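Local coordinates for protein bacillaene synthase decarboxylase PksI (Bacillus subtilis, PDB 4Q1K) that catalyses the decarboxylation of a carrier-tethered 3-methylglutaconyl group to a 3-methylcrotonyl group during biosynthesis of the polyketide antibiotic bacillaene, at residues K70-G84 / I114-G128. The protein carries 1 engineered substitution. Sequence-based numbering, arbitrary orientation.
Sequences KAVILTGYDNYFASG and IPVIAAMQGHGIGGG
The side-chain amide of Gln-121 grips the turn that follows strand 71-75. Its NE2 donates to Asp-78 O (2.9 Å), nearly within the amide plane, and to Tyr-80 O (3.1 Å), while OE1 accepts from Gly-76 N (3.1 Å). With CG set between the backbone N and carbonyl carbon (chi1 90°), the amide reaches the backbone of 76-80, around the type II' turn. Beside it, Thr-75 OG1 donates to Ala-119 O (2.8 Å). Parallel strands 71-75 and 116-120 are joined by four backbone bonds, the shortest from Ile-117 N to Val-72 O (2.7 Å). His-123 O accepts from both Phe-81 N and Ala-82 N at a beta bulge, and the His-123 ring edge meets the Tyr-80 face in a T-shaped pair, planes 74° apart. Over the Phe-81 ring centre lies Met-120 CG (3.6 Å from the centroid), a CH-pi contact that its sulfur extends as a Met-aromatic one. Ala-82 CB packs tightly on Gly-128 CA (3.5 Å), in the first turn of helix 127-133. One amide thus satisfies one backbone N-H and two carbonyls, probably steadying loops 82-84 and 126-128, whose N-H groups probably contribute to the oxyanion hole, as in other crotonases.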
loop_
_atom_site.group_PDB
_atom_site.type_symbol
_atom_site.label_atom_id
_atom_site.label_comp_id
_atom_site.label_asym_id
_atom_site.label_seq_id
_atom_site.Cartn_x
_atom_site.Cartn_y
_atom_site.Cartn_z
ATOM N N LYS B 70 -25.414 14.125 0.139
ATOM C CA LYS B 70 -24.427 13.430 0.980
ATOM C C LYS B 70 -23.448 12.533 0.187
ATOM O O LYS B 70 -22.325 12.195 0.692
ATOM C CB LYS B 70 -25.189 12.532 2.017
ATOM C CG LYS B 70 -25.820 13.443 3.144
ATOM C CD LYS B 70 -26.833 12.655 3.977
ATOM C CE LYS B 70 -27.455 13.555 5.067
ATOM N NZ LYS B 70 -28.251 12.583 5.884
ATOM N N ALA B 71 -23.882 12.105 -1.005
ATOM C CA ALA B 71 -23.011 11.225 -1.802
ATOM C C ALA B 71 -23.317 11.464 -3.248
ATOM O O ALA B 71 -24.479 11.650 -3.628
ATOM C CB ALA B 71 -23.323 9.725 -1.501
ATOM N N VAL B 72 -22.280 11.331 -4.058
ATOM C CA VAL B 72 -22.419 11.417 -5.479
ATOM C C VAL B 72 -22.015 10.083 -6.116
ATOM O O VAL B 72 -21.001 9.490 -5.696
ATOM C CB VAL B 72 -21.413 12.471 -6.066
ATOM C CG1 VAL B 72 -21.466 12.473 -7.604
ATOM C CG2 VAL B 72 -21.602 13.870 -5.392
ATOM N N ILE B 73 -22.807 9.595 -7.081
ATOM C CA ILE B 73 -22.407 8.410 -7.863
ATOM C C ILE B 73 -22.082 8.899 -9.289
ATOM O O ILE B 73 -22.950 9.423 -9.945
ATOM C CB ILE B 73 -23.550 7.381 -7.944
ATOM C CG1 ILE B 73 -23.992 6.904 -6.525
ATOM C CG2 ILE B 73 -23.155 6.193 -8.850
ATOM C CD1 ILE B 73 -25.317 6.110 -6.544
ATOM N N LEU B 74 -20.842 8.685 -9.694
ATOM C CA LEU B 74 -20.323 9.038 -11.038
ATOM C C LEU B 74 -20.264 7.714 -11.826
ATOM O O LEU B 74 -19.634 6.737 -11.377
ATOM C CB LEU B 74 -18.924 9.683 -10.990
ATOM C CG LEU B 74 -18.215 9.934 -12.315
ATOM C CD1 LEU B 74 -19.093 10.978 -13.090
ATOM C CD2 LEU B 74 -16.855 10.542 -12.006
ATOM N N THR B 75 -20.972 7.648 -12.962
ATOM C CA THR B 75 -21.007 6.339 -13.678
ATOM C C THR B 75 -21.165 6.575 -15.147
ATOM O O THR B 75 -21.437 7.746 -15.563
ATOM C CB THR B 75 -22.189 5.458 -13.153
ATOM O OG1 THR B 75 -22.007 4.076 -13.576
ATOM C CG2 THR B 75 -23.628 5.989 -13.618
ATOM N N GLY B 76 -21.081 5.506 -15.946
ATOM C CA GLY B 76 -21.138 5.630 -17.423
ATOM C C GLY B 76 -22.446 5.066 -17.969
ATOM O O GLY B 76 -23.469 5.051 -17.270
ATOM N N TYR B 77 -22.431 4.584 -19.218
ATOM C CA TYR B 77 -23.572 3.926 -19.784
ATOM C C TYR B 77 -23.078 2.608 -20.384
ATOM O O TYR B 77 -21.920 2.540 -20.862
ATOM C CB TYR B 77 -24.286 4.837 -20.866
ATOM C CG TYR B 77 -23.427 4.877 -22.136
ATOM C CD1 TYR B 77 -23.709 4.007 -23.225
ATOM C CD2 TYR B 77 -22.319 5.716 -22.215
ATOM C CE1 TYR B 77 -22.901 3.983 -24.368
ATOM C CE2 TYR B 77 -21.480 5.675 -23.342
ATOM C CZ TYR B 77 -21.786 4.804 -24.388
ATOM O OH TYR B 77 -20.956 4.776 -25.498
ATOM N N ASP B 78 -23.977 1.612 -20.377
ATOM C CA ASP B 78 -23.708 0.299 -21.035
ATOM C C ASP B 78 -22.320 -0.184 -20.652
ATOM O O ASP B 78 -22.017 -0.317 -19.460
ATOM C CB ASP B 78 -23.856 0.423 -22.572
ATOM C CG ASP B 78 -25.332 0.621 -22.994
ATOM O OD1 ASP B 78 -26.240 0.477 -22.125
ATOM O OD2 ASP B 78 -25.556 0.948 -24.173
ATOM N N ASN B 79 -21.461 -0.423 -21.637
ATOM C CA ASN B 79 -20.116 -0.918 -21.387
ATOM C C ASN B 79 -18.957 0.099 -21.210
ATOM O O ASN B 79 -17.788 -0.284 -21.227
ATOM C CB ASN B 79 -19.772 -2.002 -22.467
ATOM C CG ASN B 79 -19.811 -1.430 -23.874
ATOM O OD1 ASN B 79 -20.534 -0.422 -24.139
ATOM N ND2 ASN B 79 -19.029 -2.015 -24.791
ATOM N N TYR B 80 -19.221 1.407 -21.055
ATOM C CA TYR B 80 -18.168 2.428 -20.986
ATOM C C TYR B 80 -18.350 3.247 -19.700
ATOM O O TYR B 80 -19.412 3.832 -19.474
ATOM C CB TYR B 80 -18.339 3.423 -22.179
ATOM C CG TYR B 80 -17.656 2.774 -23.419
ATOM C CD1 TYR B 80 -16.270 2.819 -23.533
ATOM C CD2 TYR B 80 -18.371 1.987 -24.310
ATOM C CE1 TYR B 80 -15.606 2.179 -24.582
ATOM C CE2 TYR B 80 -17.725 1.346 -25.393
ATOM C CZ TYR B 80 -16.350 1.457 -25.503
ATOM O OH TYR B 80 -15.603 0.845 -26.507
ATOM N N PHE B 81 -17.326 3.308 -18.921
ATOM C CA PHE B 81 -17.324 4.304 -17.854
ATOM C C PHE B 81 -16.838 5.659 -18.504
ATOM O O PHE B 81 -17.562 6.638 -18.592
ATOM C CB PHE B 81 -16.324 3.902 -16.713
ATOM C CG PHE B 81 -16.164 4.970 -15.652
ATOM C CD1 PHE B 81 -17.267 5.276 -14.786
ATOM C CD2 PHE B 81 -14.955 5.697 -15.529
ATOM C CE1 PHE B 81 -17.126 6.270 -13.774
ATOM C CE2 PHE B 81 -14.804 6.710 -14.566
ATOM C CZ PHE B 81 -15.891 6.982 -13.695
ATOM N N ALA B 82 -15.595 5.680 -18.979
ATOM C CA ALA B 82 -15.014 6.924 -19.508
ATOM C C ALA B 82 -13.783 6.501 -20.296
ATOM O O ALA B 82 -12.980 5.689 -19.841
ATOM C CB ALA B 82 -14.686 7.998 -18.433
ATOM N N SER B 83 -13.591 7.095 -21.475
ATOM C CA SER B 83 -12.593 6.550 -22.417
ATOM C C SER B 83 -11.425 7.522 -22.588
ATOM O O SER B 83 -10.558 7.282 -23.415
ATOM C CB SER B 83 -13.292 6.452 -23.814
ATOM O OG SER B 83 -14.062 5.302 -23.817
ATOM N N GLY B 84 -11.433 8.662 -21.898
ATOM C CA GLY B 84 -10.247 9.506 -21.788
ATOM C C GLY B 84 -10.195 10.514 -22.950
ATOM O O GLY B 84 -11.232 10.780 -23.587
ATOM N N ILE B 114 -18.360 16.525 -1.029
ATOM C CA ILE B 114 -18.969 15.293 -0.479
ATOM C C ILE B 114 -18.318 14.037 -1.104
ATOM O O ILE B 114 -17.648 14.099 -2.135
ATOM C CB ILE B 114 -20.475 15.323 -0.620
ATOM C CG1 ILE B 114 -20.910 15.557 -2.063
ATOM C CG2 ILE B 114 -21.019 16.348 0.373
ATOM C CD1 ILE B 114 -22.413 15.405 -2.320
ATOM N N PRO B 115 -18.524 12.869 -0.489
ATOM C CA PRO B 115 -17.933 11.641 -1.020
ATOM C C PRO B 115 -18.487 11.331 -2.408
ATOM O O PRO B 115 -19.705 11.515 -2.680
ATOM C CB PRO B 115 -18.470 10.570 -0.033
ATOM C CG PRO B 115 -18.531 11.280 1.269
ATOM C CD PRO B 115 -19.058 12.661 0.901
ATOM N N VAL B 116 -17.580 10.939 -3.294
ATOM C CA VAL B 116 -18.001 10.554 -4.654
ATOM C C VAL B 116 -17.643 9.028 -4.806
ATOM O O VAL B 116 -16.532 8.606 -4.419
ATOM C CB VAL B 116 -17.176 11.314 -5.687
ATOM C CG1 VAL B 116 -17.511 10.888 -7.114
ATOM C CG2 VAL B 116 -17.411 12.854 -5.449
ATOM N N ILE B 117 -18.588 8.271 -5.356
ATOM C CA ILE B 117 -18.365 6.850 -5.705
ATOM C C ILE B 117 -18.236 6.799 -7.227
ATOM O O ILE B 117 -19.191 7.126 -7.946
ATOM C CB ILE B 117 -19.579 6.019 -5.275
ATOM C CG1 ILE B 117 -19.750 6.171 -3.746
ATOM C CG2 ILE B 117 -19.482 4.523 -5.787
ATOM C CD1 ILE B 117 -21.188 5.835 -3.335
ATOM N N ALA B 118 -17.085 6.373 -7.704
ATOM C CA ALA B 118 -16.896 6.130 -9.162
ATOM C C ALA B 118 -17.350 4.680 -9.438
ATOM O O ALA B 118 -16.639 3.686 -9.078
ATOM C CB ALA B 118 -15.412 6.213 -9.515
ATOM N N ALA B 119 -18.570 4.563 -9.943
ATOM C CA ALA B 119 -19.150 3.227 -10.262
ATOM C C ALA B 119 -18.708 2.942 -11.734
ATOM O O ALA B 119 -19.432 3.302 -12.702
ATOM C CB ALA B 119 -20.682 3.317 -10.126
ATOM N N MET B 120 -17.570 2.306 -11.886
ATOM C CA MET B 120 -16.944 2.112 -13.230
ATOM C C MET B 120 -17.473 0.790 -13.732
ATOM O O MET B 120 -16.769 -0.282 -13.675
ATOM C CB MET B 120 -15.410 2.108 -13.079
ATOM C CG MET B 120 -14.887 3.401 -12.449
ATOM S SD MET B 120 -13.054 3.418 -12.770
ATOM C CE MET B 120 -12.588 4.745 -11.808
ATOM N N GLN B 121 -18.730 0.824 -14.203
ATOM C CA GLN B 121 -19.420 -0.413 -14.649
ATOM C C GLN B 121 -18.868 -0.861 -16.037
ATOM O O GLN B 121 -19.069 -2.020 -16.450
ATOM C CB GLN B 121 -20.945 -0.207 -14.699
ATOM C CG GLN B 121 -21.536 0.306 -16.023
ATOM C CD GLN B 121 -20.955 1.648 -16.533
ATOM O OE1 GLN B 121 -20.388 2.474 -15.782
ATOM N NE2 GLN B 121 -21.062 1.836 -17.835
ATOM N N GLY B 122 -18.274 0.081 -16.742
ATOM C CA GLY B 122 -17.673 -0.164 -18.077
ATOM C C GLY B 122 -16.213 0.209 -18.147
ATOM O O GLY B 122 -15.554 0.454 -17.112
ATOM N N HIS B 123 -15.682 0.212 -19.362
ATOM C CA HIS B 123 -14.235 0.433 -19.512
ATOM C C HIS B 123 -13.778 1.820 -19.044
ATOM O O HIS B 123 -14.535 2.809 -19.182
ATOM C CB HIS B 123 -13.840 0.280 -20.966
ATOM C CG HIS B 123 -14.341 -1.008 -21.544
ATOM N ND1 HIS B 123 -15.272 -1.057 -22.582
ATOM C CD2 HIS B 123 -14.111 -2.283 -21.169
ATOM C CE1 HIS B 123 -15.532 -2.327 -22.861
ATOM N NE2 HIS B 123 -14.836 -3.085 -22.019
ATOM N N GLY B 124 -12.559 1.869 -18.514
ATOM C CA GLY B 124 -12.025 3.093 -18.002
ATOM C C GLY B 124 -10.634 3.196 -18.646
ATOM O O GLY B 124 -9.712 2.392 -18.344
ATOM N N ILE B 125 -10.480 4.169 -19.535
ATOM C CA ILE B 125 -9.307 4.244 -20.405
ATOM C C ILE B 125 -8.639 5.647 -20.227
ATOM O O ILE B 125 -9.309 6.674 -20.336
ATOM C CB ILE B 125 -9.725 4.099 -21.899
ATOM C CG1 ILE B 125 -10.460 2.756 -22.082
ATOM C CG2 ILE B 125 -8.502 4.250 -22.843
ATOM C CD1 ILE B 125 -11.258 2.680 -23.352
ATOM N N GLY B 126 -7.338 5.636 -19.929
ATOM C CA GLY B 126 -6.503 6.789 -19.875
ATOM C C GLY B 126 -7.033 7.782 -18.894
ATOM O O GLY B 126 -7.262 7.474 -17.743
ATOM N N GLY B 127 -7.295 9.009 -19.404
ATOM C CA GLY B 127 -7.868 10.081 -18.541
ATOM C C GLY B 127 -9.178 9.697 -17.873
ATOM O O GLY B 127 -9.465 10.201 -16.760
ATOM N N GLY B 128 -9.971 8.870 -18.573
ATOM C CA GLY B 128 -11.259 8.360 -18.075
ATOM C C GLY B 128 -11.047 7.508 -16.790
ATOM O O GLY B 128 -11.766 7.696 -15.780
#